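Side-chain contacts in hypothetical protein Atu2648 (Agrobacterium tumefaciens str. C58, PDB 1ZCE), which is of unknown function but adopts the EVE fold, akin to ASCH and PUA domains, and so may bind nucleic acid: residues F12-E17 against E27-V32; E110-V115 against E127-E132; F51-H54 against G58-V61. One frame throughout, in Å; residues are numbered along the deposited sequence.

Interaction 1. Residues F12-E17 against E27-V32; sequences FKWSWE and EEWTGV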
ATOM      1  N   PHE A  12      10.627  -9.373   6.108  1.00 11.33           N
ATOM      2  CA  PHE A  12      11.576  -9.660   7.177  1.00 14.27           C
ATOM      3  C   PHE A  12      11.399  -8.637   8.301  1.00 14.20           C
ATOM      4  O   PHE A  12      11.595  -8.945   9.480  1.00 15.61           O
ATOM      5  CB  PHE A  12      13.002  -9.610   6.619  1.00 16.53           C
ATOM      6  CG  PHE A  12      14.055 -10.049   7.595  1.00 20.57           C
ATOM      7  CD1 PHE A  12      14.524  -9.183   8.576  1.00 21.30           C
ATOM      8  CD2 PHE A  12      14.570 -11.341   7.540  1.00 21.97           C
ATOM      9  CE1 PHE A  12      15.495  -9.594   9.485  1.00 22.80           C
ATOM     10  CE2 PHE A  12      15.540 -11.762   8.444  1.00 22.97           C
ATOM     11  CZ  PHE A  12      16.003 -10.887   9.419  1.00 23.65           C
ATOM     12  N   LYS A  13      11.005  -7.424   7.927  1.00 13.15           N
ATOM     13  CA  LYS A  13      10.801  -6.346   8.889  1.00 12.94           C
ATOM     14  C   LYS A  13       9.348  -6.245   9.337  1.00 11.67           C
ATOM     15  O   LYS A  13       9.057  -6.226  10.533  1.00 12.51           O
ATOM     16  CB  LYS A  13      11.235  -5.011   8.278  1.00 13.90           C
ATOM     17  CG  LYS A  13      12.735  -4.875   8.077  1.00 16.47           C
ATOM     18  CD  LYS A  13      13.089  -3.553   7.416  1.00 18.76           C
ATOM     19  CE  LYS A  13      14.590  -3.307   7.456  1.00 20.88           C
ATOM     20  NZ  LYS A  13      15.355  -4.442   6.875  1.00 23.59           N
ATOM     21  N   TRP A  14       8.442  -6.168   8.370  1.00  9.32           N
ATOM     22  CA  TRP A  14       7.021  -6.054   8.664  1.00  8.57           C
ATOM     23  C   TRP A  14       6.231  -6.821   7.611  1.00  8.58           C
ATOM     24  O   TRP A  14       6.052  -6.355   6.482  1.00  8.46           O
ATOM     25  CB  TRP A  14       6.613  -4.581   8.676  1.00  7.29           C
ATOM     26  CG  TRP A  14       5.221  -4.374   9.165  1.00  6.48           C
ATOM     27  CD1 TRP A  14       4.136  -4.003   8.426  1.00  7.26           C
ATOM     28  CD2 TRP A  14       4.751  -4.553  10.507  1.00  6.93           C
ATOM     29  NE1 TRP A  14       3.020  -3.940   9.222  1.00  6.22           N
ATOM     30  CE2 TRP A  14       3.368  -4.272  10.506  1.00  7.02           C
ATOM     31  CE3 TRP A  14       5.366  -4.925  11.711  1.00  8.79           C
ATOM     32  CZ2 TRP A  14       2.585  -4.352  11.667  1.00  6.70           C
ATOM     33  CZ3 TRP A  14       4.590  -5.003  12.863  1.00  8.25           C
ATOM     34  CH2 TRP A  14       3.214  -4.717  12.832  1.00  8.46           C
ATOM     35  N   SER A  15       5.758  -8.001   7.991  1.00  8.18           N
ATOM     36  CA  SER A  15       5.017  -8.857   7.076  1.00  8.34           C
ATOM     37  C   SER A  15       3.515  -8.641   7.130  1.00  7.48           C
ATOM     38  O   SER A  15       2.981  -8.037   8.065  1.00  7.05           O
ATOM     39  CB  SER A  15       5.297 -10.324   7.390  1.00  9.47           C
ATOM     40  OG  SER A  15       4.708 -10.665   8.632  1.00 10.79           O
ATOM     41  N   TRP A  16       2.842  -9.169   6.116  1.00  6.60           N
ATOM     42  CA  TRP A  16       1.398  -9.091   6.014  1.00  7.28           C
ATOM     43  C   TRP A  16       0.771  -9.757   7.242  1.00  7.13           C
ATOM     44  O   TRP A  16      -0.228  -9.277   7.774  1.00  7.55           O
ATOM     45  CB  TRP A  16       0.948  -9.785   4.725  1.00  5.91           C
ATOM     46  CG  TRP A  16      -0.528  -9.925   4.573  1.00  6.47           C
ATOM     47  CD1 TRP A  16      -1.210 -11.082   4.340  1.00  7.09           C
ATOM     48  CD2 TRP A  16      -1.510  -8.884   4.628  1.00  6.13           C
ATOM     49  NE1 TRP A  16      -2.554 -10.832   4.248  1.00  7.27           N
ATOM     50  CE2 TRP A  16      -2.769  -9.488   4.421  1.00  5.91           C
ATOM     51  CE3 TRP A  16      -1.450  -7.497   4.835  1.00  7.04           C
ATOM     52  CZ2 TRP A  16      -3.962  -8.760   4.412  1.00  7.50           C
ATOM     53  CZ3 TRP A  16      -2.640  -6.770   4.826  1.00  6.86           C
ATOM     54  CH2 TRP A  16      -3.877  -7.406   4.617  1.00  6.57           C
ATOM     55  N   GLU A  17       1.361 -10.858   7.698  1.00  8.64           N
ATOM     56  CA  GLU A  17       0.837 -11.550   8.870  1.00  9.23           C
ATOM     57  C   GLU A  17       0.890 -10.625  10.083  1.00  9.00           C
ATOM     58  O   GLU A  17      -0.054 -10.568  10.868  1.00  8.33           O
ATOM     59  CB  GLU A  17       1.637 -12.826   9.140  1.00 11.99           C
ATOM     60  CG  GLU A  17       1.434 -13.921   8.100  1.00 17.47           C
ATOM     61  CD  GLU A  17       0.050 -14.545   8.158  1.00 19.67           C
ATOM     62  OE1 GLU A  17      -0.267 -15.373   7.276  1.00 22.94           O
ATOM     63  OE2 GLU A  17      -0.720 -14.216   9.085  1.00 22.50           O
ATOM     64  N   GLU A  27      -1.458   0.055  12.087  1.00  6.63           N
ATOM     65  CA  GLU A  27      -0.025   0.227  12.257  1.00  6.56           C
ATOM     66  C   GLU A  27       0.419   1.574  11.701  1.00  5.26           C
ATOM     67  O   GLU A  27       0.076   1.932  10.576  1.00  5.09           O
ATOM     68  CB  GLU A  27       0.714  -0.892  11.522  1.00  6.96           C
ATOM     69  CG  GLU A  27       2.229  -0.796  11.572  1.00  8.72           C
ATOM     70  CD  GLU A  27       2.797  -1.156  12.929  1.00 10.49           C
ATOM     71  OE1 GLU A  27       4.030  -1.050  13.105  1.00 13.53           O
ATOM     72  OE2 GLU A  27       2.016  -1.553  13.818  1.00 11.68           O
ATOM     73  N   GLU A  28       1.179   2.319  12.496  1.00  5.52           N
ATOM     74  CA  GLU A  28       1.697   3.610  12.065  1.00  5.07           C
ATOM     75  C   GLU A  28       2.723   3.302  10.980  1.00  4.73           C
ATOM     76  O   GLU A  28       3.616   2.474  11.181  1.00  5.43           O
ATOM     77  CB  GLU A  28       2.375   4.327  13.235  1.00  6.03           C
ATOM     78  CG  GLU A  28       2.828   5.736  12.897  1.00  6.68           C
ATOM     79  CD  GLU A  28       3.656   6.383  13.994  1.00  8.13           C
ATOM     80  OE1 GLU A  28       4.018   7.566  13.833  1.00  8.57           O
ATOM     81  OE2 GLU A  28       3.952   5.713  15.005  1.00  9.98           O
ATOM     82  N   TRP A  29       2.604   3.959   9.829  1.00  4.29           N
ATOM     83  CA  TRP A  29       3.527   3.689   8.730  1.00  4.13           C
ATOM     84  C   TRP A  29       4.801   4.525   8.828  1.00  4.48           C
ATOM     85  O   TRP A  29       5.063   5.407   8.009  1.00  5.31           O
ATOM     86  CB  TRP A  29       2.834   3.921   7.386  1.00  5.24           C
ATOM     87  CG  TRP A  29       3.338   2.993   6.336  1.00  4.70           C
ATOM     88  CD1 TRP A  29       3.964   3.328   5.173  1.00  5.40           C
ATOM     89  CD2 TRP A  29       3.310   1.563   6.381  1.00  4.64           C
ATOM     90  NE1 TRP A  29       4.333   2.195   4.489  1.00  5.09           N
ATOM     91  CE2 TRP A  29       3.943   1.096   5.209  1.00  5.31           C
ATOM     92  CE3 TRP A  29       2.813   0.629   7.300  1.00  6.44           C
ATOM     93  CZ2 TRP A  29       4.096  -0.267   4.930  1.00  4.86           C
ATOM     94  CZ3 TRP A  29       2.964  -0.728   7.026  1.00  5.94           C
ATOM     95  CH2 TRP A  29       3.600  -1.161   5.849  1.00  7.09           C
ATOM     96  N   THR A  30       5.604   4.202   9.835  1.00  6.21           N
ATOM     97  CA  THR A  30       6.848   4.907  10.127  1.00  6.23           C
ATOM     98  C   THR A  30       8.015   4.551   9.217  1.00  6.63           C
ATOM     99  O   THR A  30       7.963   3.583   8.464  1.00  7.98           O
ATOM    100  CB  THR A  30       7.299   4.615  11.564  1.00  7.78           C
ATOM    101  OG1 THR A  30       7.542   3.211  11.701  1.00 10.03           O
ATOM    102  CG2 THR A  30       6.225   5.024  12.551  1.00  8.72           C
ATOM    103  N   GLY A  31       9.069   5.359   9.294  1.00  7.18           N
ATOM    104  CA  GLY A  31      10.268   5.095   8.519  1.00  7.43           C
ATOM    105  C   GLY A  31      10.357   5.633   7.107  1.00  7.79           C
ATOM    106  O   GLY A  31      11.392   5.475   6.463  1.00  8.58           O
ATOM    107  N   VAL A  32       9.295   6.253   6.606  1.00  6.67           N
ATOM    108  CA  VAL A  32       9.341   6.800   5.257  1.00  6.73           C
ATOM    109  C   VAL A  32      10.176   8.074   5.275  1.00  5.86           C
ATOM    110  O   VAL A  32       9.875   9.011   6.010  1.00  6.06           O
ATOM    111  CB  VAL A  32       7.923   7.099   4.728  1.00  6.70           C
ATOM    112  CG1 VAL A  32       8.003   7.824   3.389  1.00  7.90           C
ATOM    113  CG2 VAL A  32       7.148   5.800   4.579  1.00  7.23           C
TER
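W14 and E27 meet by stacking a carboxylate on an indole, a compact case of how a flat acid can pack on an aromatic ring without bonding to it. The carboxylate lies over one face of the benzo part of W14, offset toward the rim, the two planes only 20° apart, and CD of E27 comes within 3.4 Å of CZ2 of W14. OE2 of E27 lies 3.5 Å from CH2 of W14. The bend at the second torsion of E27 (chi2 73°) lays the carboxylate along the CZ2–CH2 rim of the ring, while its CG also rests 3.6 Å from CZ2 of W14. Polar ends find partners beside the stack: OE2 of E27 pairs with K22, and NE1 of W14 donates to Q19.

This close stack is, perhaps unexpectedly, on the partly exposed side of the contact. The looser part is with buried W29, which brings CZ3 to 3.7 Å from CD1 of W14, the rings meeting obliquely with planes 75° apart. Behind it W29 meets Y7 edge-to-face and touches I88 and M41, which join this end to the core. The backbones stand well apart: the nearest CA atoms, those of W14 and E27, are 10.1 Å from each other, and side chains alone bridge that interval. The turn before helix 16-22, which S15 caps, thus packs against strand 27-28 and the turn after it; a short linker joins helix to strand, and the strand forms one edge of the mixed sheet of this EVE domain, paired with strand 84-99.

Interaction 2. Residues E110-V115 against E127-E132; sequences EKMSLV and EEEYLE
M112 and E129 mark the closest approach of the two backbones, their CA atoms 7.0 Å apart. M112 occupies the N-cap position of the short helix 113-116, whereas E129 sits in the first turn of helix 127-136, so two helix starts are brought near one carboxylate. This illustrates how a buried acid can be held largely through water. E129 leaves its helix with CG anti to the carbonyl carbon (chi1 -76°) and runs out extended, placing its head against the backbone of the N-cap residue. OE1 of E129 lies 3.3 Å from CA of M112, and OE2 of E129 is 3.6 Å from CG of M112. The chain of M112, a selenomethionine, crosses the glutamate obliquely and then stretches away toward V103 and L6. M112 thus gives the acid an apolar neighbour, while waters meet its oxygens.

Water 1 accepts from N of K111 at 3.0 Å and donates to OE1 of E129 at 2.8 Å. Water 2 lies between O of K111 and the same OE1, although other acceptors compete for its protons. Water 3 accepts from N of S113 at 2.8 Å and lies as close to OE2 of E129. That oxygen is also bonded directly by N of T126, which is one half of a capping box, the bond from the N-cap amide to the acid three residues on. With amides from the starts of both helices turned to it, directly or through water, the carboxylate is probably stabilised as an anion despite its burial.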
ATOM      1  N   GLU A 110       1.248  -1.429 -17.493  1.00  7.35           N
ATOM      2  CA  GLU A 110       2.533  -0.875 -17.923  1.00  8.69           C
ATOM      3  C   GLU A 110       2.911   0.475 -17.330  1.00  8.10           C
ATOM      4  O   GLU A 110       4.097   0.794 -17.217  1.00  9.36           O
ATOM      5  CB  GLU A 110       2.579  -0.738 -19.444  1.00 11.09           C
ATOM      6  CG  GLU A 110       2.482  -2.031 -20.209  1.00 17.23           C
ATOM      7  CD  GLU A 110       3.003  -1.891 -21.624  1.00 19.93           C
ATOM      8  OE1 GLU A 110       2.584  -0.942 -22.323  1.00 21.46           O
ATOM      9  OE2 GLU A 110       3.833  -2.729 -22.033  1.00 22.60           O
ATOM     10  N   LYS A 111       1.916   1.280 -16.977  1.00  8.07           N
ATOM     11  CA  LYS A 111       2.187   2.599 -16.418  1.00  8.56           C
ATOM     12  C   LYS A 111       2.056   2.623 -14.901  1.00  8.00           C
ATOM     13  O   LYS A 111       2.149   3.681 -14.281  1.00  8.78           O
ATOM     14  CB  LYS A 111       1.245   3.639 -17.036  1.00 11.32           C
ATOM     15  CG  LYS A 111       1.430   3.825 -18.538  1.00 15.06           C
ATOM     16  CD  LYS A 111       0.433   4.827 -19.106  1.00 18.92           C
ATOM     17  CE  LYS A 111       0.623   5.025 -20.604  1.00 20.99           C
ATOM     18  NZ  LYS A 111       1.945   5.626 -20.935  1.00 23.62           N
HETATM   19  N   MSE A 112       1.860   1.457 -14.300  1.00  7.43           N
HETATM   20  CA  MSE A 112       1.707   1.376 -12.853  1.00  7.25           C
HETATM   21  C   MSE A 112       3.006   1.773 -12.160  1.00  6.94           C
HETATM   22  O   MSE A 112       4.093   1.365 -12.573  1.00  7.58           O
HETATM   23  CB  MSE A 112       1.298  -0.044 -12.454  1.00  7.31           C
HETATM   24  CG  MSE A 112       0.744  -0.176 -11.048  1.00  6.83           C
HETATM   25 SE   MSE A 112       0.216  -1.986 -10.686  1.00 12.50          SE
HETATM   26  CE  MSE A 112      -0.222  -1.774  -8.818  1.00  7.13           C
ATOM     27  N   SER A 113       2.890   2.576 -11.108  1.00  6.63           N
ATOM     28  CA  SER A 113       4.060   3.030 -10.367  1.00  7.77           C
ATOM     29  C   SER A 113       4.921   1.858  -9.905  1.00  6.32           C
ATOM     30  O   SER A 113       6.148   1.947  -9.879  1.00  7.79           O
ATOM     31  CB  SER A 113       3.623   3.860  -9.159  1.00  9.00           C
ATOM     32  OG  SER A 113       4.739   4.428  -8.494  1.00 14.78           O
ATOM     33  N   LEU A 114       4.278   0.753  -9.547  1.00  6.59           N
ATOM     34  CA  LEU A 114       5.001  -0.422  -9.080  1.00  7.38           C
ATOM     35  C   LEU A 114       6.059  -0.902 -10.067  1.00  9.04           C
ATOM     36  O   LEU A 114       7.099  -1.420  -9.665  1.00  9.75           O
ATOM     37  CB  LEU A 114       4.016  -1.560  -8.787  1.00  7.24           C
ATOM     38  CG  LEU A 114       4.611  -2.879  -8.283  1.00  8.50           C
ATOM     39  CD1 LEU A 114       5.305  -2.668  -6.938  1.00  8.26           C
ATOM     40  CD2 LEU A 114       3.509  -3.911  -8.153  1.00  8.86           C
ATOM     41  N   VAL A 115       5.799  -0.730 -11.358  1.00 10.57           N
ATOM     42  CA  VAL A 115       6.748  -1.168 -12.375  1.00 12.76           C
ATOM     43  C   VAL A 115       7.563  -0.036 -13.000  1.00 13.81           C
ATOM     44  O   VAL A 115       8.533  -0.291 -13.713  1.00 16.46           O
ATOM     45  CB  VAL A 115       6.034  -1.939 -13.507  1.00 14.24           C
ATOM     46  CG1 VAL A 115       5.353  -3.176 -12.941  1.00 15.46           C
ATOM     47  CG2 VAL A 115       5.024  -1.040 -14.193  1.00 15.87           C
ATOM     48  N   GLU A 127      -7.511   3.609 -10.491  1.00  5.84           N
ATOM     49  CA  GLU A 127      -8.652   2.750 -10.203  1.00  6.90           C
ATOM     50  C   GLU A 127      -8.617   1.507 -11.089  1.00  6.48           C
ATOM     51  O   GLU A 127      -8.871   0.399 -10.624  1.00  6.25           O
ATOM     52  CB  GLU A 127      -9.963   3.513 -10.418  1.00  8.55           C
ATOM     53  CG  GLU A 127     -11.205   2.752  -9.971  1.00 12.57           C
ATOM     54  CD  GLU A 127     -12.480   3.568 -10.111  1.00 17.64           C
ATOM     55  OE1 GLU A 127     -13.558   3.057  -9.737  1.00 22.15           O
ATOM     56  OE2 GLU A 127     -12.404   4.718 -10.595  1.00 22.02           O
ATOM     57  N   GLU A 128      -8.301   1.692 -12.367  1.00  6.28           N
ATOM     58  CA  GLU A 128      -8.234   0.571 -13.295  1.00  6.30           C
ATOM     59  C   GLU A 128      -7.120  -0.400 -12.922  1.00  5.79           C
ATOM     60  O   GLU A 128      -7.286  -1.614 -13.042  1.00  5.66           O
ATOM     61  CB  GLU A 128      -8.048   1.077 -14.730  1.00  7.33           C
ATOM     62  CG  GLU A 128      -9.361   1.483 -15.389  1.00  9.36           C
ATOM     63  CD  GLU A 128     -10.206   0.271 -15.750  1.00 11.34           C
ATOM     64  OE1 GLU A 128     -10.031  -0.278 -16.860  1.00 13.36           O
ATOM     65  OE2 GLU A 128     -11.029  -0.151 -14.915  1.00 11.47           O
ATOM     66  N   GLU A 129      -5.987   0.127 -12.470  1.00  5.29           N
ATOM     67  CA  GLU A 129      -4.876  -0.731 -12.066  1.00  4.76           C
ATOM     68  C   GLU A 129      -5.290  -1.530 -10.833  1.00  4.06           C
ATOM     69  O   GLU A 129      -5.011  -2.726 -10.725  1.00  5.01           O
ATOM     70  CB  GLU A 129      -3.631   0.108 -11.759  1.00  5.11           C
ATOM     71  CG  GLU A 129      -2.921   0.615 -13.007  1.00  5.92           C
ATOM     72  CD  GLU A 129      -1.971   1.769 -12.734  1.00  6.52           C
ATOM     73  OE1 GLU A 129      -1.345   2.253 -13.702  1.00  8.36           O
ATOM     74  OE2 GLU A 129      -1.855   2.201 -11.567  1.00  5.92           O
ATOM     75  N   TYR A 130      -5.969  -0.864  -9.906  1.00  3.38           N
ATOM     76  CA  TYR A 130      -6.426  -1.514  -8.688  1.00  3.79           C
ATOM     77  C   TYR A 130      -7.406  -2.643  -9.005  1.00  3.79           C
ATOM     78  O   TYR A 130      -7.271  -3.756  -8.498  1.00  4.59           O
ATOM     79  CB  TYR A 130      -7.078  -0.481  -7.763  1.00  4.85           C
ATOM     80  CG  TYR A 130      -7.690  -1.056  -6.502  1.00  5.28           C
ATOM     81  CD1 TYR A 130      -9.068  -1.279  -6.410  1.00  5.38           C
ATOM     82  CD2 TYR A 130      -6.900  -1.348  -5.388  1.00  4.48           C
ATOM     83  CE1 TYR A 130      -9.643  -1.764  -5.241  1.00  5.21           C
ATOM     84  CE2 TYR A 130      -7.468  -1.841  -4.213  1.00  5.81           C
ATOM     85  CZ  TYR A 130      -8.838  -2.043  -4.150  1.00  5.79           C
ATOM     86  OH  TYR A 130      -9.402  -2.514  -2.989  1.00  6.13           O
ATOM     87  N   LEU A 131      -8.390  -2.361  -9.850  1.00  4.58           N
ATOM     88  CA  LEU A 131      -9.372  -3.376 -10.203  1.00  4.69           C
ATOM     89  C   LEU A 131      -8.748  -4.555 -10.947  1.00  5.07           C
ATOM     90  O   LEU A 131      -9.140  -5.702 -10.737  1.00  5.86           O
ATOM     91  CB  LEU A 131     -10.492  -2.755 -11.043  1.00  6.54           C
ATOM     92  CG  LEU A 131     -11.367  -1.741 -10.295  1.00  6.93           C
ATOM     93  CD1 LEU A 131     -12.296  -1.038 -11.265  1.00  7.99           C
ATOM     94  CD2 LEU A 131     -12.162  -2.442  -9.205  1.00  9.10           C
ATOM     95  N   GLU A 132      -7.778  -4.276 -11.813  1.00  5.15           N
ATOM     96  CA  GLU A 132      -7.126  -5.336 -12.575  1.00  5.08           C
ATOM     97  C   GLU A 132      -6.267  -6.234 -11.679  1.00  4.85           C
ATOM     98  O   GLU A 132      -6.329  -7.458 -11.788  1.00  5.25           O
ATOM     99  CB  GLU A 132      -6.282  -4.724 -13.695  1.00  6.22           C
ATOM    100  CG  GLU A 132      -5.514  -5.727 -14.552  1.00  8.32           C
ATOM    101  CD  GLU A 132      -6.402  -6.636 -15.392  1.00  9.82           C
ATOM    102  OE1 GLU A 132      -5.847  -7.503 -16.099  1.00 11.05           O
ATOM    103  OE2 GLU A 132      -7.643  -6.496 -15.356  1.00  9.58           O
TER
HETATM  104  O   HOH W   1      -0.985   1.095 -16.205  1.00 10.13           O
HETATM  105  O   HOH W   2      -0.350   4.697 -13.553  1.00 11.13           O
HETATM  106  O   HOH W   3       0.312   3.609 -10.507  1.00  9.28           O

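Interaction 3. Residues F51-H54 against G58-V61; sequences FFYH and GLDV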
ATOM      1  N   PHE A  51      -2.817  -1.560  -1.710  1.00  3.98           N
ATOM      2  CA  PHE A  51      -2.181  -2.868  -1.721  1.00  3.58           C
ATOM      3  C   PHE A  51      -1.027  -2.947  -0.745  1.00  2.69           C
ATOM      4  O   PHE A  51      -0.272  -1.988  -0.578  1.00  4.11           O
ATOM      5  CB  PHE A  51      -1.637  -3.202  -3.112  1.00  4.01           C
ATOM      6  CG  PHE A  51      -2.695  -3.374  -4.160  1.00  3.03           C
ATOM      7  CD1 PHE A  51      -3.814  -4.165  -3.920  1.00  4.40           C
ATOM      8  CD2 PHE A  51      -2.551  -2.783  -5.408  1.00  3.71           C
ATOM      9  CE1 PHE A  51      -4.773  -4.369  -4.909  1.00  4.04           C
ATOM     10  CE2 PHE A  51      -3.500  -2.982  -6.402  1.00  3.94           C
ATOM     11  CZ  PHE A  51      -4.616  -3.777  -6.153  1.00  4.48           C
ATOM     12  N   PHE A  52      -0.913  -4.092  -0.084  1.00  4.37           N
ATOM     13  CA  PHE A  52       0.193  -4.347   0.824  1.00  4.36           C
ATOM     14  C   PHE A  52       1.065  -5.253  -0.052  1.00  3.99           C
ATOM     15  O   PHE A  52       0.665  -6.363  -0.416  1.00  4.95           O
ATOM     16  CB  PHE A  52      -0.295  -5.070   2.082  1.00  4.54           C
ATOM     17  CG  PHE A  52       0.739  -5.174   3.179  1.00  3.85           C
ATOM     18  CD1 PHE A  52       1.716  -6.166   3.150  1.00  5.47           C
ATOM     19  CD2 PHE A  52       0.722  -4.287   4.255  1.00  4.15           C
ATOM     20  CE1 PHE A  52       2.655  -6.282   4.184  1.00  5.71           C
ATOM     21  CE2 PHE A  52       1.658  -4.394   5.295  1.00  6.20           C
ATOM     22  CZ  PHE A  52       2.624  -5.389   5.258  1.00  5.22           C
ATOM     23  N   TYR A  53       2.243  -4.749  -0.404  1.00  3.76           N
ATOM     24  CA  TYR A  53       3.171  -5.443  -1.285  1.00  4.44           C
ATOM     25  C   TYR A  53       4.459  -5.806  -0.583  1.00  4.49           C
ATOM     26  O   TYR A  53       5.105  -4.946   0.018  1.00  4.66           O
ATOM     27  CB  TYR A  53       3.471  -4.544  -2.492  1.00  4.56           C
ATOM     28  CG  TYR A  53       4.529  -5.062  -3.438  1.00  5.39           C
ATOM     29  CD1 TYR A  53       5.867  -4.687  -3.302  1.00  5.93           C
ATOM     30  CD2 TYR A  53       4.190  -5.915  -4.485  1.00  5.24           C
ATOM     31  CE1 TYR A  53       6.842  -5.151  -4.189  1.00  5.96           C
ATOM     32  CE2 TYR A  53       5.154  -6.382  -5.372  1.00  6.94           C
ATOM     33  CZ  TYR A  53       6.474  -5.997  -5.219  1.00  5.52           C
ATOM     34  OH  TYR A  53       7.414  -6.472  -6.102  1.00  7.59           O
ATOM     35  N   HIS A  54       4.824  -7.083  -0.643  1.00  4.41           N
ATOM     36  CA  HIS A  54       6.064  -7.532  -0.026  1.00  4.97           C
ATOM     37  C   HIS A  54       7.225  -7.199  -0.955  1.00  5.28           C
ATOM     38  O   HIS A  54       7.313  -7.710  -2.072  1.00  5.38           O
ATOM     39  CB  HIS A  54       6.017  -9.035   0.250  1.00  5.72           C
ATOM     40  CG  HIS A  54       5.312  -9.395   1.521  1.00  5.71           C
ATOM     41  ND1 HIS A  54       4.931 -10.685   1.820  1.00  7.77           N
ATOM     42  CD2 HIS A  54       4.941  -8.639   2.583  1.00  6.68           C
ATOM     43  CE1 HIS A  54       4.357 -10.709   3.010  1.00  8.15           C
ATOM     44  NE2 HIS A  54       4.351  -9.481   3.494  1.00  8.04           N
ATOM     45  N   GLY A  58       9.608 -11.926  -1.490  1.00  6.08           N
ATOM     46  CA  GLY A  58       8.202 -12.146  -1.794  1.00  5.95           C
ATOM     47  C   GLY A  58       7.850 -11.562  -3.146  1.00  5.77           C
ATOM     48  O   GLY A  58       7.491 -12.289  -4.073  1.00  6.68           O
ATOM     49  N   LEU A  59       7.966 -10.242  -3.252  1.00  6.82           N
ATOM     50  CA  LEU A  59       7.694  -9.515  -4.486  1.00  6.75           C
ATOM     51  C   LEU A  59       6.291  -9.768  -5.019  1.00  6.87           C
ATOM     52  O   LEU A  59       6.100 -10.057  -6.198  1.00  7.65           O
ATOM     53  CB  LEU A  59       8.748  -9.873  -5.540  1.00  7.70           C
ATOM     54  CG  LEU A  59      10.191  -9.723  -5.045  1.00  7.87           C
ATOM     55  CD1 LEU A  59      11.156 -10.106  -6.155  1.00  8.90           C
ATOM     56  CD2 LEU A  59      10.446  -8.294  -4.586  1.00 10.68           C
ATOM     57  N   ASP A  60       5.303  -9.654  -4.139  1.00  6.29           N
ATOM     58  CA  ASP A  60       3.924  -9.853  -4.542  1.00  7.48           C
ATOM     59  C   ASP A  60       2.930  -9.072  -3.695  1.00  5.93           C
ATOM     60  O   ASP A  60       3.218  -8.677  -2.562  1.00  6.23           O
ATOM     61  CB  ASP A  60       3.562 -11.348  -4.529  1.00  8.73           C
ATOM     62  CG  ASP A  60       3.925 -12.051  -3.226  1.00 10.97           C
ATOM     63  OD1 ASP A  60       3.597 -13.252  -3.111  1.00 13.27           O
ATOM     64  OD2 ASP A  60       4.528 -11.437  -2.322  1.00 10.26           O
ATOM     65  N   VAL A  61       1.765  -8.825  -4.284  1.00  5.98           N
ATOM     66  CA  VAL A  61       0.682  -8.128  -3.603  1.00  5.05           C
ATOM     67  C   VAL A  61      -0.033  -9.216  -2.811  1.00  5.12           C
ATOM     68  O   VAL A  61      -0.640 -10.119  -3.393  1.00  5.27           O
ATOM     69  CB  VAL A  61      -0.293  -7.484  -4.610  1.00  5.87           C
ATOM     70  CG1 VAL A  61      -1.476  -6.867  -3.870  1.00  5.78           C
ATOM     71  CG2 VAL A  61       0.433  -6.417  -5.420  1.00  7.58           C
TER
HETATM   72  O   HOH W   4       5.052 -12.854   0.119  1.00 12.06           O
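L59, opposite H54, has a left-handed backbone conformation (phi 56°), unusual for a leucine: it fills the first position of a G1 beta bulge, where glycine is the common choice. With D60 it makes two residues to set against the one on the other strand, just where the hairpin of strands 49-54 and 60-73 closes. The carbonyl of H54 is consequently shared: its O lies 2.9 Å from N of L59 and 3.5 Å from N of D60, and both bonds are weak and bent. The return bond is good, N of H54 donating to O of D60 at 3.0 Å and 161°.

Next to the bulge, Y53 and V61 form an antiparallel non-hydrogen-bonded pair. Y53, its CG anti to the backbone N (chi1 174°), carries its ring along the opposite backbone instead of outward. CD2 of Y53 sits 3.5 Å from C of D60, and the hydroxyl OH ends 3.5 Å from CA of L59, so one ring spans the bulged residues. V61 divides its two methyls between neighbours on this side of the sheet: CG1 packs 3.6 Å from CD1 of F51, and CG2 turns to CD2 of Y53. F51 continues this apolar side toward M94 and Y130.

F52 and H54 alternate to the other side of the sheet, NE2 of H54 lying at the edge of the F52 ring and in its plane. That nitrogen is bonded to N of W16, which fixes the imidazole from one end. At the other, water 4 lies in the ring plane 2.8 Å from ND1 of H54 and donates to OD2 of D60 at 2.9 Å.

From the N terminus the chain leaves strand 4-9, and interaction 1 closes the first loop, holding the turn before helix 16-22 to strand 27-28 and the turn after it. After helix 35-42 comes interaction 3, which shuts a tight hairpin in the middle of the sheet. Interaction 2 follows last, joining the starts of helices 113-116 and 127-136 around strand 122-125, the other edge. The three loops lie in series, none nested or crossed. In space interaction 3 is the middle term: F52 packs on W14 of interaction 1, while Y53 packs on L114 of interaction 2. Interactions 1 and 2 do not touch, their centres about 22 Å apart across the chain's centre.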